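15-O-acetyltransferase (Fusarium sporotrichioides, PDB 3FOT) transfers an acetyl group to the 15-hydroxyl of trichothecene intermediates, a step in the biosynthesis of mycotoxins such as T-2 toxin. Local coordinates at residues A477-S482 and N490-D495; R278-K283 and E502-L507; A85-P90 and W222-K227; E91-V96 and I106-P111. All coordinates share one frame; numbering follows the deposited sequence.

Contact 1. Residues A477-S482 and N490-D495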
loop_
_atom_site.group_PDB
_atom_site.type_symbol
_atom_site.label_atom_id
_atom_site.label_comp_id
_atom_site.label_asym_id
_atom_site.label_seq_id
_atom_site.Cartn_x
_atom_site.Cartn_y
_atom_site.Cartn_z
ATOM N N ALA A 477 -9.274 8.758 0.167
ATOM C CA ALA A 477 -8.358 7.891 -0.560
ATOM C C ALA A 477 -9.034 6.543 -0.684
ATOM O O ALA A 477 -9.235 5.862 0.329
ATOM C CB ALA A 477 -7.041 7.754 0.214
ATOM N N ILE A 478 -9.318 6.148 -1.920
ATOM C CA ILE A 478 -10.163 5.004 -2.200
ATOM C C ILE A 478 -9.312 3.910 -2.780
ATOM O O ILE A 478 -8.668 4.104 -3.814
ATOM C CB ILE A 478 -11.329 5.384 -3.159
ATOM C CG1 ILE A 478 -12.144 6.532 -2.548
ATOM C CG2 ILE A 478 -12.222 4.177 -3.386
ATOM C CD1 ILE A 478 -12.941 7.313 -3.547
ATOM N N ARG A 479 -9.275 2.765 -2.091
ATOM C CA ARG A 479 -8.413 1.670 -2.505
ATOM C C ARG A 479 -9.268 0.484 -2.970
ATOM O O ARG A 479 -10.311 0.216 -2.378
ATOM C CB ARG A 479 -7.527 1.218 -1.343
ATOM C CG ARG A 479 -6.853 2.359 -0.540
ATOM C CD ARG A 479 -5.789 1.764 0.399
ATOM N NE ARG A 479 -4.613 1.313 -0.342
ATOM C CZ ARG A 479 -3.578 2.069 -0.670
ATOM N NH1 ARG A 479 -2.570 1.527 -1.347
ATOM N NH2 ARG A 479 -3.533 3.351 -0.325
ATOM N N LEU A 480 -8.823 -0.210 -4.009
ATOM C CA LEU A 480 -9.501 -1.432 -4.452
ATOM C C LEU A 480 -8.527 -2.591 -4.413
ATOM O O LEU A 480 -7.425 -2.495 -4.953
ATOM C CB LEU A 480 -10.007 -1.276 -5.897
ATOM C CG LEU A 480 -10.730 -2.496 -6.515
ATOM C CD1 LEU A 480 -12.101 -2.679 -5.910
ATOM C CD2 LEU A 480 -10.788 -2.423 -8.044
ATOM N N ASP A 481 -8.917 -3.698 -3.799
ATOM C CA ASP A 481 -8.167 -4.917 -4.099
ATOM C C ASP A 481 -9.079 -6.122 -4.191
ATOM O O ASP A 481 -10.305 -5.969 -4.203
ATOM C CB ASP A 481 -6.951 -5.125 -3.202
ATOM C CG ASP A 481 -7.286 -5.168 -1.759
ATOM O OD1 ASP A 481 -8.484 -5.332 -1.426
ATOM O OD2 ASP A 481 -6.306 -5.065 -0.964
ATOM N N SER A 482 -8.484 -7.298 -4.256
ATOM C CA SER A 482 -9.242 -8.508 -4.456
ATOM C C SER A 482 -8.618 -9.638 -3.675
ATOM O O SER A 482 -7.395 -9.731 -3.589
ATOM C CB SER A 482 -9.237 -8.890 -5.937
ATOM O OG SER A 482 -10.049 -10.040 -6.121
ATOM N N ASN A 490 -12.089 0.165 -0.009
ATOM C CA ASN A 490 -11.811 0.821 1.267
ATOM C C ASN A 490 -11.654 2.327 1.013
ATOM O O ASN A 490 -10.973 2.699 0.054
ATOM C CB ASN A 490 -10.504 0.246 1.818
ATOM C CG ASN A 490 -10.305 0.495 3.315
ATOM O OD1 ASN A 490 -10.943 1.354 3.928
ATOM N ND2 ASN A 490 -9.390 -0.271 3.906
ATOM N N ILE A 491 -12.273 3.151 1.833
ATOM C CA ILE A 491 -11.988 4.569 1.771
ATOM C C ILE A 491 -11.335 4.952 3.081
ATOM O O ILE A 491 -11.898 4.754 4.168
ATOM C CB ILE A 491 -13.226 5.446 1.545
ATOM C CG1 ILE A 491 -13.981 5.025 0.282
ATOM C CG2 ILE A 491 -12.792 6.934 1.448
ATOM C CD1 ILE A 491 -15.175 5.963 -0.084
ATOM N N ILE A 492 -10.123 5.482 2.976
ATOM C CA ILE A 492 -9.445 5.988 4.154
ATOM C C ILE A 492 -9.559 7.505 4.123
ATOM O O ILE A 492 -9.471 8.126 3.054
ATOM C CB ILE A 492 -7.974 5.554 4.220
ATOM C CG1 ILE A 492 -7.846 4.039 4.088
ATOM C CG2 ILE A 492 -7.349 5.954 5.531
ATOM C CD1 ILE A 492 -7.338 3.628 2.771
ATOM N N TYR A 493 -9.813 8.068 5.289
ATOM C CA TYR A 493 -10.043 9.492 5.392
ATOM C C TYR A 493 -9.561 9.925 6.742
ATOM O O TYR A 493 -9.270 9.084 7.605
ATOM C CB TYR A 493 -11.516 9.810 5.190
ATOM C CG TYR A 493 -12.451 9.333 6.266
ATOM C CD1 TYR A 493 -12.982 10.230 7.189
ATOM C CD2 TYR A 493 -12.835 7.986 6.355
ATOM C CE1 TYR A 493 -13.846 9.810 8.165
ATOM C CE2 TYR A 493 -13.712 7.564 7.325
ATOM C CZ TYR A 493 -14.216 8.485 8.226
ATOM O OH TYR A 493 -15.086 8.076 9.215
ATOM N N ASN A 494 -9.427 11.229 6.918
ATOM C CA ASN A 494 -9.114 11.753 8.225
ATOM C C ASN A 494 -10.394 12.279 8.848
ATOM O O ASN A 494 -11.118 13.038 8.205
ATOM C CB ASN A 494 -8.068 12.844 8.109
ATOM C CG ASN A 494 -7.467 13.169 9.436
ATOM O OD1 ASN A 494 -8.028 13.961 10.191
ATOM N ND2 ASN A 494 -6.365 12.495 9.770
ATOM N N ASP A 495 -10.673 11.890 10.097
ATOM C CA ASP A 495 -11.974 12.212 10.697
ATOM C C ASP A 495 -12.171 13.654 11.157
ATOM O O ASP A 495 -13.257 13.997 11.637
ATOM C CB ASP A 495 -12.413 11.204 11.767
ATOM C CG ASP A 495 -11.629 11.314 13.065
ATOM O OD1 ASP A 495 -10.798 12.225 13.226
ATOM O OD2 ASP A 495 -11.863 10.469 13.962
#
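Ala477 and Ile492 face each other as an antiparallel hydrogen-bonded pair and use up each other's backbone polar atoms. Ala477 N donates to Ile492 O at 3.0 Å, and Ile492 N returns a bond to Ala477 O at 2.8 Å. Two residues along, Arg479 and Asn490 repeat the pattern: Arg479 N reaches Asn490 O at 2.7 Å with an N-H...O angle of 171°, while Asn490 N donates to Arg479 O. Between them sits the non-hydrogen-bonded pair Ile478 and Ile491, whose CA atoms add weaker C-H...O contacts, Ile491 CA to Ala477 O and Ile478 CA to Asn490 O. The outward backbone groups are also taken: Ile478 bonds to Leu435 and Ile437 of the adjoining parallel strand, and Ile491 to Val280 on the other flank. These are the two arms of the beta hairpin 477-483/486-494, the central strands of a four-stranded mixed sheet. On one face Ile478 and Ile491 lie side by side, CG1 against CG1 at 3.7 Å, and helix 500-516 packs over them through Tyr506, Val503 and Leu507. Arg479 and Ile492 meet on the other face. Both side chains start anti to their own carbonyl carbons, and Ile492 CD1 comes up against Arg479 CD at 3.4 Å, so the aliphatic part of the arginine rests on a methyl. Beyond CD the chain bends at chi3 (73°), and the guanidinium finds its partners outside the hairpin: NH1 forms a salt bridge with Asp439, and NH2 bonds to a glycerol molecule.

Contact 2. Residues R278-K283 and E502-L507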
loop_
_atom_site.group_PDB
_atom_site.type_symbol
_atom_site.label_atom_id
_atom_site.label_comp_id
_atom_site.label_asym_id
_atom_site.label_seq_id
_atom_site.Cartn_x
_atom_site.Cartn_y
_atom_site.Cartn_z
ATOM N N ARG A 278 -9.193 7.209 9.584
ATOM C CA ARG A 278 -10.272 6.264 9.748
ATOM C C ARG A 278 -10.510 5.561 8.437
ATOM O O ARG A 278 -10.013 5.990 7.399
ATOM C CB ARG A 278 -11.562 6.943 10.197
ATOM C CG ARG A 278 -11.487 7.676 11.524
ATOM C CD ARG A 278 -11.160 6.755 12.689
ATOM N NE ARG A 278 -11.297 7.445 13.969
ATOM C CZ ARG A 278 -11.107 6.877 15.161
ATOM N NH1 ARG A 278 -10.759 5.603 15.256
ATOM N NH2 ARG A 278 -11.271 7.589 16.270
ATOM N N CYS A 279 -11.261 4.476 8.478
ATOM C CA CYS A 279 -11.495 3.648 7.300
ATOM C C CYS A 279 -12.965 3.218 7.193
ATOM O O CYS A 279 -13.558 2.900 8.202
ATOM C CB CYS A 279 -10.584 2.419 7.392
ATOM S SG CYS A 279 -10.471 1.438 5.905
ATOM N N VAL A 280 -13.521 3.178 5.981
ATOM C CA VAL A 280 -14.832 2.583 5.743
ATOM C C VAL A 280 -14.613 1.542 4.663
ATOM O O VAL A 280 -14.009 1.839 3.637
ATOM C CB VAL A 280 -15.887 3.619 5.293
ATOM C CG1 VAL A 280 -17.213 2.908 5.008
ATOM C CG2 VAL A 280 -16.094 4.663 6.370
ATOM N N ILE A 281 -15.084 0.315 4.902
ATOM C CA ILE A 281 -14.820 -0.809 3.994
ATOM C C ILE A 281 -16.128 -1.383 3.440
ATOM O O ILE A 281 -17.101 -1.554 4.174
ATOM C CB ILE A 281 -14.069 -1.948 4.747
ATOM C CG1 ILE A 281 -12.663 -1.499 5.167
ATOM C CG2 ILE A 281 -14.014 -3.195 3.890
ATOM C CD1 ILE A 281 -11.940 -2.453 6.097
ATOM N N HIS A 282 -16.156 -1.683 2.146
ATOM C CA HIS A 282 -17.284 -2.410 1.562
ATOM C C HIS A 282 -16.708 -3.586 0.811
ATOM O O HIS A 282 -16.005 -3.410 -0.168
ATOM C CB HIS A 282 -18.103 -1.553 0.604
ATOM C CG HIS A 282 -19.331 -2.244 0.112
ATOM N ND1 HIS A 282 -19.299 -3.184 -0.893
ATOM C CD2 HIS A 282 -20.617 -2.183 0.533
ATOM C CE1 HIS A 282 -20.516 -3.668 -1.081
ATOM N NE2 HIS A 282 -21.337 -3.069 -0.238
ATOM N N LYS A 283 -16.998 -4.782 1.305
ATOM C CA LYS A 283 -16.593 -5.999 0.647
ATOM C C LYS A 283 -17.707 -6.441 -0.293
ATOM O O LYS A 283 -18.820 -6.748 0.151
ATOM C CB LYS A 283 -16.332 -7.082 1.694
ATOM C CG LYS A 283 -15.081 -6.868 2.504
ATOM N N GLU A 502 -20.930 10.599 5.871
ATOM C CA GLU A 502 -20.768 11.087 4.492
ATOM C C GLU A 502 -19.849 10.188 3.633
ATOM O O GLU A 502 -20.099 10.017 2.429
ATOM C CB GLU A 502 -20.380 12.577 4.440
ATOM C CG GLU A 502 -19.004 12.896 4.930
ATOM C CD GLU A 502 -18.753 14.394 4.966
ATOM O OE1 GLU A 502 -18.323 14.894 6.018
ATOM O OE2 GLU A 502 -19.031 15.065 3.940
ATOM N N VAL A 503 -18.833 9.588 4.260
ATOM C CA VAL A 503 -17.914 8.693 3.550
ATOM C C VAL A 503 -18.638 7.406 3.167
ATOM O O VAL A 503 -18.474 6.891 2.050
ATOM C CB VAL A 503 -16.662 8.331 4.382
ATOM C CG1 VAL A 503 -15.750 7.432 3.554
ATOM C CG2 VAL A 503 -15.893 9.595 4.767
ATOM N N GLN A 504 -19.415 6.884 4.112
ATOM C CA GLN A 504 -20.255 5.716 3.864
ATOM C C GLN A 504 -21.229 5.985 2.717
ATOM O O GLN A 504 -21.401 5.141 1.861
ATOM C CB GLN A 504 -21.042 5.320 5.124
ATOM C CG GLN A 504 -20.200 4.753 6.251
ATOM C CD GLN A 504 -20.998 4.515 7.533
ATOM O OE1 GLN A 504 -21.898 5.285 7.883
ATOM N NE2 GLN A 504 -20.649 3.452 8.252
ATOM N N LYS A 505 -21.853 7.161 2.717
ATOM C CA LYS A 505 -22.824 7.540 1.678
ATOM C C LYS A 505 -22.122 7.557 0.321
ATOM O O LYS A 505 -22.617 7.002 -0.669
ATOM C CB LYS A 505 -23.442 8.913 1.993
ATOM C CG LYS A 505 -24.456 9.381 0.955
ATOM N N TYR A 506 -20.946 8.166 0.297
ATOM C CA TYR A 506 -20.149 8.237 -0.926
ATOM C C TYR A 506 -19.708 6.833 -1.369
ATOM O O TYR A 506 -19.852 6.475 -2.526
ATOM C CB TYR A 506 -18.947 9.169 -0.730
ATOM C CG TYR A 506 -18.171 9.435 -2.015
ATOM C CD1 TYR A 506 -18.746 10.161 -3.056
ATOM C CD2 TYR A 506 -16.864 8.970 -2.176
ATOM C CE1 TYR A 506 -18.048 10.413 -4.242
ATOM C CE2 TYR A 506 -16.154 9.209 -3.354
ATOM C CZ TYR A 506 -16.764 9.927 -4.387
ATOM O OH TYR A 506 -16.100 10.173 -5.559
ATOM N N LEU A 507 -19.182 6.026 -0.443
ATOM C CA LEU A 507 -18.764 4.651 -0.794
ATOM C C LEU A 507 -19.924 3.846 -1.396
ATOM O O LEU A 507 -19.770 3.145 -2.415
ATOM C CB LEU A 507 -18.217 3.932 0.452
ATOM C CG LEU A 507 -17.704 2.499 0.211
ATOM C CD1 LEU A 507 -16.697 2.398 -0.976
ATOM C CD2 LEU A 507 -17.089 1.973 1.517
#
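Val280 is wedged against the helix by both of its methyls and gives up more surface here than any other residue of the two segments. Its CG1, anti to the backbone N (chi1 178°), lies 3.6 Å from Leu507 CD2 and 3.7 Å from Gln504 CG. Its other methyl, CG2, meets Val503 CG1 at 4.0 Å. Three residues within little more than one turn of helix 500-516 thus touch a single valine. Leu507 and Val503 each run antiparallel to Val280, their ends passing its methyls, whereas Gln504 crosses it at about a right angle and touches with the aliphatic part of its chain. Leu507 is the second main contributor. The same CD2 also lies 3.8 Å from His282 CB, so one leucine branch bridges two residues whose side chains leave the same face of the strand. The histidine takes part through CB, and its side chain also touches Gln508 and Val511 further along the helix. Strand 277-283 is an outermost strand of its sheet, and the C-terminal helix lies on it: the axes of segments 278-283 and 502-507 approach to 9.0 Å and run 29° from parallel, a helix laid on a sheet face in an alpha/beta layer. No hydrogen bond or salt bridge passes between the segments; the side-chain contacts are between carbon groups, consistent with a mainly hydrophobic attachment that needs no directional bond.

Contact 3. Residues A85-P90 and W222-K227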
loop_
_atom_site.group_PDB
_atom_site.type_symbol
_atom_site.label_atom_id
_atom_site.label_comp_id
_atom_site.label_asym_id
_atom_site.label_seq_id
_atom_site.Cartn_x
_atom_site.Cartn_y
_atom_site.Cartn_z
ATOM N N ALA A 85 13.217 -14.160 6.945
ATOM C CA ALA A 85 12.727 -13.153 6.012
ATOM C C ALA A 85 13.687 -11.963 5.954
ATOM O O ALA A 85 13.875 -11.372 4.889
ATOM C CB ALA A 85 11.339 -12.708 6.390
ATOM N N ARG A 86 14.301 -11.636 7.088
ATOM C CA ARG A 86 15.274 -10.545 7.167
ATOM C C ARG A 86 16.464 -10.881 6.283
ATOM O O ARG A 86 16.987 -10.016 5.583
ATOM C CB ARG A 86 15.749 -10.303 8.607
ATOM C CG ARG A 86 16.821 -9.172 8.656
ATOM C CD ARG A 86 17.151 -8.748 10.047
ATOM N NE ARG A 86 18.191 -7.718 10.075
ATOM C CZ ARG A 86 18.457 -6.938 11.118
ATOM N NH1 ARG A 86 17.744 -7.022 12.241
ATOM N NH2 ARG A 86 19.447 -6.038 11.027
ATOM N N PHE A 87 16.877 -12.149 6.314
ATOM C CA PHE A 87 17.937 -12.618 5.429
ATOM C C PHE A 87 17.585 -12.490 3.951
ATOM O O PHE A 87 18.379 -11.984 3.170
ATOM C CB PHE A 87 18.372 -14.048 5.755
ATOM C CG PHE A 87 19.671 -14.410 5.121
ATOM C CD1 PHE A 87 20.867 -14.088 5.761
ATOM C CD2 PHE A 87 19.706 -14.996 3.852
ATOM C CE1 PHE A 87 22.100 -14.388 5.154
ATOM C CE2 PHE A 87 20.943 -15.289 3.236
ATOM C CZ PHE A 87 22.123 -14.984 3.909
ATOM N N GLU A 88 16.373 -12.907 3.577
ATOM C CA GLU A 88 15.917 -12.794 2.199
ATOM C C GLU A 88 15.709 -11.342 1.755
ATOM O O GLU A 88 16.064 -10.974 0.617
ATOM C CB GLU A 88 14.591 -13.527 2.034
ATOM C CG GLU A 88 14.669 -15.048 2.214
ATOM C CD GLU A 88 13.408 -15.743 1.704
ATOM O OE1 GLU A 88 12.483 -15.058 1.206
ATOM O OE2 GLU A 88 13.357 -16.990 1.749
ATOM N N HIS A 89 15.102 -10.548 2.635
ATOM C CA HIS A 89 14.629 -9.194 2.308
ATOM C C HIS A 89 14.849 -8.245 3.488
ATOM O O HIS A 89 13.950 -7.990 4.284
ATOM C CB HIS A 89 13.173 -9.235 1.834
ATOM C CG HIS A 89 12.992 -10.123 0.644
ATOM N ND1 HIS A 89 13.620 -9.871 -0.556
ATOM C CD2 HIS A 89 12.329 -11.290 0.487
ATOM C CE1 HIS A 89 13.325 -10.829 -1.414
ATOM N NE2 HIS A 89 12.542 -11.702 -0.806
ATOM N N PRO A 90 16.080 -7.744 3.614
ATOM C CA PRO A 90 16.430 -6.927 4.790
ATOM C C PRO A 90 15.762 -5.558 4.912
ATOM O O PRO A 90 16.014 -4.857 5.902
ATOM C CB PRO A 90 17.961 -6.778 4.714
ATOM C CG PRO A 90 18.400 -7.526 3.465
ATOM C CD PRO A 90 17.208 -7.989 2.694
ATOM N N TRP A 222 25.011 -13.674 9.336
ATOM C CA TRP A 222 24.677 -12.252 9.230
ATOM C C TRP A 222 25.811 -11.469 8.587
ATOM O O TRP A 222 26.986 -11.720 8.860
ATOM C CB TRP A 222 24.306 -11.668 10.588
ATOM C CG TRP A 222 23.041 -12.279 11.126
ATOM C CD1 TRP A 222 22.919 -13.045 12.247
ATOM C CD2 TRP A 222 21.734 -12.223 10.530
ATOM N NE1 TRP A 222 21.612 -13.452 12.406
ATOM C CE2 TRP A 222 20.862 -12.949 11.374
ATOM C CE3 TRP A 222 21.204 -11.578 9.399
ATOM C CZ2 TRP A 222 19.504 -13.087 11.100
ATOM C CZ3 TRP A 222 19.848 -11.723 9.120
ATOM C CH2 TRP A 222 19.014 -12.461 9.973
ATOM N N GLY A 223 25.441 -10.533 7.719
ATOM C CA GLY A 223 26.388 -9.894 6.812
ATOM C C GLY A 223 26.116 -10.308 5.390
ATOM O O GLY A 223 26.104 -9.469 4.478
ATOM N N GLN A 224 25.840 -11.596 5.192
ATOM C CA GLN A 224 25.554 -12.110 3.861
ATOM C C GLN A 224 24.232 -11.662 3.240
ATOM O O GLN A 224 24.020 -11.878 2.057
ATOM C CB GLN A 224 25.626 -13.639 3.821
ATOM C CG GLN A 224 26.953 -14.182 4.304
ATOM C CD GLN A 224 27.051 -15.666 4.092
ATOM O OE1 GLN A 224 26.058 -16.322 3.749
ATOM N NE2 GLN A 224 28.247 -16.217 4.298
ATOM N N GLU A 225 23.378 -11.017 4.028
ATOM C CA GLU A 225 22.080 -10.528 3.531
ATOM C C GLU A 225 22.157 -9.110 2.956
ATOM O O GLU A 225 21.215 -8.651 2.340
ATOM C CB GLU A 225 21.029 -10.553 4.651
ATOM C CG GLU A 225 21.072 -9.359 5.600
ATOM C CD GLU A 225 22.196 -9.438 6.658
ATOM O OE1 GLU A 225 23.073 -10.325 6.560
ATOM O OE2 GLU A 225 22.188 -8.622 7.605
ATOM N N ILE A 226 23.267 -8.413 3.156
ATOM C CA ILE A 226 23.403 -7.043 2.627
ATOM C C ILE A 226 23.167 -7.020 1.120
ATOM O O ILE A 226 22.451 -6.153 0.610
ATOM C CB ILE A 226 24.752 -6.409 3.052
ATOM C CG1 ILE A 226 24.729 -6.150 4.562
ATOM C CG2 ILE A 226 25.031 -5.104 2.287
ATOM C CD1 ILE A 226 26.066 -5.848 5.144
ATOM N N LYS A 227 23.720 -8.007 0.412
ATOM C CA LYS A 227 23.532 -8.093 -1.033
ATOM C C LYS A 227 22.075 -8.395 -1.439
ATOM O O LYS A 227 21.743 -8.334 -2.631
ATOM C CB LYS A 227 24.460 -9.147 -1.630
ATOM C CG LYS A 227 24.197 -10.567 -1.115
ATOM C CD LYS A 227 25.210 -11.558 -1.721
ATOM C CE LYS A 227 25.013 -12.952 -1.145
ATOM N NZ LYS A 227 25.577 -13.055 0.238
#
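The Phe87 ring has the CB of Glu225 over one face: Glu225 CB stands 4.1 Å from the ring centroid, 27° off the normal, in a CH-pi contact. The ring gets there because CG is anti to the backbone N (chi1 -165°), which swings it from the helix flank toward the loop. Its edge is occupied too, by Gln224 CB, 3.8 Å from Phe87 CZ, and by Trp222 CZ3, 4.2 Å from Phe87 CD1. The same end of the indole meets the extended chain of Arg86, whose CG is 4.0 Å from Trp222 CZ3. The two side chains cross at about a right angle, and the guanidinium is too far from the ring for more than a weak cation-pi attraction; its NE bonds instead to Tyr108 OH. Pro90 packs on Glu225 too, its CG in a close approach to Glu225 O, 3.2 Å. The carboxylate of Glu225 is held at both oxygens. OE1 accepts Gly223 N at 2.6 Å on its syn lone pair, a bent bond (N-H...O 139°) made possible by the side chain's fold at chi2, while OE2 is hydrogen-bonded to Tyr108 OH and Ser110 OG. Phe87 O, close to Glu225 CB, also accepts a hydrogen bond from Asn228. What results is the C-terminal end of helix 71-88 docked against a type I beta turn, Gly223 to Ile226, in the long connection between helices 191-205 and 246-264.

Contact 4. Residues E91-V96 and I106-P111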
loop_
_atom_site.group_PDB
_atom_site.type_symbol
_atom_site.label_atom_id
_atom_site.label_comp_id
_atom_site.label_asym_id
_atom_site.label_seq_id
_atom_site.Cartn_x
_atom_site.Cartn_y
_atom_site.Cartn_z
ATOM N N GLU A 91 14.896 -5.189 3.968
ATOM C CA GLU A 91 14.097 -3.995 4.112
ATOM C C GLU A 91 13.330 -3.993 5.434
ATOM O O GLU A 91 13.070 -2.940 5.984
ATOM C CB GLU A 91 13.086 -3.902 2.972
ATOM C CG GLU A 91 13.705 -3.412 1.662
ATOM C CD GLU A 91 14.445 -4.463 0.877
ATOM O OE1 GLU A 91 14.400 -5.680 1.205
ATOM O OE2 GLU A 91 15.060 -4.050 -0.115
ATOM N N CYS A 92 12.982 -5.185 5.930
ATOM C CA CYS A 92 12.216 -5.328 7.179
ATOM C C CYS A 92 12.962 -4.850 8.444
ATOM O O CYS A 92 12.344 -4.726 9.517
ATOM C CB CYS A 92 11.751 -6.780 7.347
ATOM S SG CYS A 92 13.131 -7.927 7.622
ATOM N N ALA A 93 14.274 -4.574 8.327
ATOM C CA ALA A 93 15.012 -3.979 9.449
ATOM C C ALA A 93 15.795 -2.707 9.125
ATOM O O ALA A 93 16.678 -2.303 9.908
ATOM C CB ALA A 93 15.948 -5.024 10.078
ATOM N N CYS A 94 15.487 -2.078 7.992
ATOM C CA CYS A 94 16.068 -0.771 7.705
ATOM C C CYS A 94 15.506 0.244 8.710
ATOM O O CYS A 94 14.420 0.040 9.276
ATOM C CB CYS A 94 15.785 -0.331 6.259
ATOM S SG CYS A 94 16.610 -1.325 5.003
ATOM N N THR A 95 16.265 1.317 8.941
ATOM C CA THR A 95 15.878 2.359 9.867
ATOM C C THR A 95 15.973 3.710 9.152
ATOM O O THR A 95 16.585 3.817 8.094
ATOM C CB THR A 95 16.817 2.361 11.093
ATOM O OG1 THR A 95 18.183 2.463 10.654
ATOM C CG2 THR A 95 16.644 1.075 11.898
ATOM N N VAL A 96 15.396 4.737 9.758
ATOM C CA VAL A 96 15.335 6.028 9.124
ATOM C C VAL A 96 16.012 7.073 9.984
ATOM O O VAL A 96 15.922 7.034 11.224
ATOM C CB VAL A 96 13.875 6.461 8.852
ATOM C CG1 VAL A 96 13.076 6.626 10.136
ATOM C CG2 VAL A 96 13.849 7.777 8.056
ATOM N N ILE A 106 17.943 6.268 4.524
ATOM C CA ILE A 106 17.607 4.884 4.864
ATOM C C ILE A 106 18.887 4.130 5.189
ATOM O O ILE A 106 19.825 4.089 4.377
ATOM C CB ILE A 106 16.890 4.160 3.686
ATOM C CG1 ILE A 106 15.515 4.808 3.447
ATOM C CG2 ILE A 106 16.792 2.632 3.942
ATOM C CD1 ILE A 106 14.790 4.388 2.167
ATOM N N THR A 107 18.917 3.510 6.363
ATOM C CA THR A 107 20.126 2.785 6.775
ATOM C C THR A 107 19.809 1.301 6.981
ATOM O O THR A 107 18.735 0.969 7.487
ATOM C CB THR A 107 20.696 3.407 8.059
ATOM O OG1 THR A 107 21.136 4.745 7.780
ATOM C CG2 THR A 107 21.873 2.599 8.595
ATOM N N TYR A 108 20.734 0.428 6.578
ATOM C CA TYR A 108 20.666 -0.973 6.966
ATOM C C TYR A 108 21.972 -1.398 7.646
ATOM O O TYR A 108 23.064 -1.109 7.130
ATOM C CB TYR A 108 20.379 -1.918 5.780
ATOM C CG TYR A 108 20.300 -3.339 6.293
ATOM C CD1 TYR A 108 19.170 -3.763 7.001
ATOM C CD2 TYR A 108 21.390 -4.219 6.165
ATOM C CE1 TYR A 108 19.096 -5.033 7.558
ATOM C CE2 TYR A 108 21.331 -5.513 6.714
ATOM C CZ TYR A 108 20.174 -5.901 7.408
ATOM O OH TYR A 108 20.096 -7.156 7.958
ATOM N N GLU A 109 21.856 -2.090 8.774
ATOM C CA GLU A 109 23.037 -2.659 9.437
ATOM C C GLU A 109 22.785 -4.134 9.771
ATOM O O GLU A 109 21.758 -4.485 10.355
ATOM C CB GLU A 109 23.393 -1.855 10.690
ATOM C CG GLU A 109 24.594 -2.396 11.481
ATOM C CD GLU A 109 24.856 -1.627 12.770
ATOM O OE1 GLU A 109 23.933 -0.977 13.320
ATOM O OE2 GLU A 109 26.008 -1.679 13.241
ATOM N N SER A 110 23.713 -4.995 9.370
ATOM C CA SER A 110 23.635 -6.415 9.773
ATOM C C SER A 110 23.650 -6.553 11.288
ATOM O O SER A 110 24.310 -5.766 11.969
ATOM C CB SER A 110 24.816 -7.187 9.224
ATOM O OG SER A 110 24.645 -7.473 7.887
ATOM N N PRO A 111 22.933 -7.557 11.831
ATOM C CA PRO A 111 23.010 -7.800 13.276
ATOM C C PRO A 111 24.457 -8.057 13.710
ATOM O O PRO A 111 25.206 -8.740 13.009
ATOM C CB PRO A 111 22.158 -9.067 13.472
ATOM C CG PRO A 111 21.173 -9.018 12.306
ATOM C CD PRO A 111 21.982 -8.476 11.163
HETATM O O HOH W 1 19.361 -2.063 10.351
#
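The beta hairpin 95-97/105-109 brings Thr95 and Thr107 together as an antiparallel hydrogen-bonded pair at one edge of a four-stranded antiparallel sheet. Thr95 N donates to Thr107 O at 2.9 Å, and Thr107 N answers to Thr95 O at the same 2.9 Å, the latter donor tilted 20° from the carbonyl plane. Thr107 O also receives a C-H...O contact from Cys94 CA. After the 3-10 segment 91-92 a water joins the two backbones where they have moved apart: it donates to Ala93 O at 2.7 Å and accepts from Glu109 N at 3.0 Å. Strand 105-109 is an inner strand of the sheet, bonded along its other side to 28-32. Cys94 reaches across to Ile106 and Tyr108, alternate residues of the opposing strand. Its CB touches Ile106 CG2, while SG, anti to the carbonyl carbon (chi1 -67°), comes to 3.9 Å from Tyr108 CB and lies obliquely to the ring, in a Cys sulfur-aromatic contact. Ala93 CB approaches the ring edge at Tyr108 CE1, 4.0 Å away.

Overall arrangement
The four contacts form two pairs; contact 2 lies on the opposite side of the chain's centre from contacts 3 and 4. Contacts 3 and 4 come first in the chain, their centres about 10 Å apart; contact 4 falls within the span that contact 3 bridges, strand 95-97 being the next strand after helix 71-88. Glu225 joins them through Tyr108 and Ser110. Contacts 1 and 2, centred about 8 Å apart, share a mixed sheet: strand 486-494 pairs with both 477-483 and 277-283 before the chain enters helix 500-516, and contact 2 spans contact 1. Centres of contacts 2 and 3 lie about 40 Å apart. The hairpin, edge strand and C-terminal helix thus build one region of this BAHD-superfamily acetyltransferase, while helix end, loop and small sheet build another.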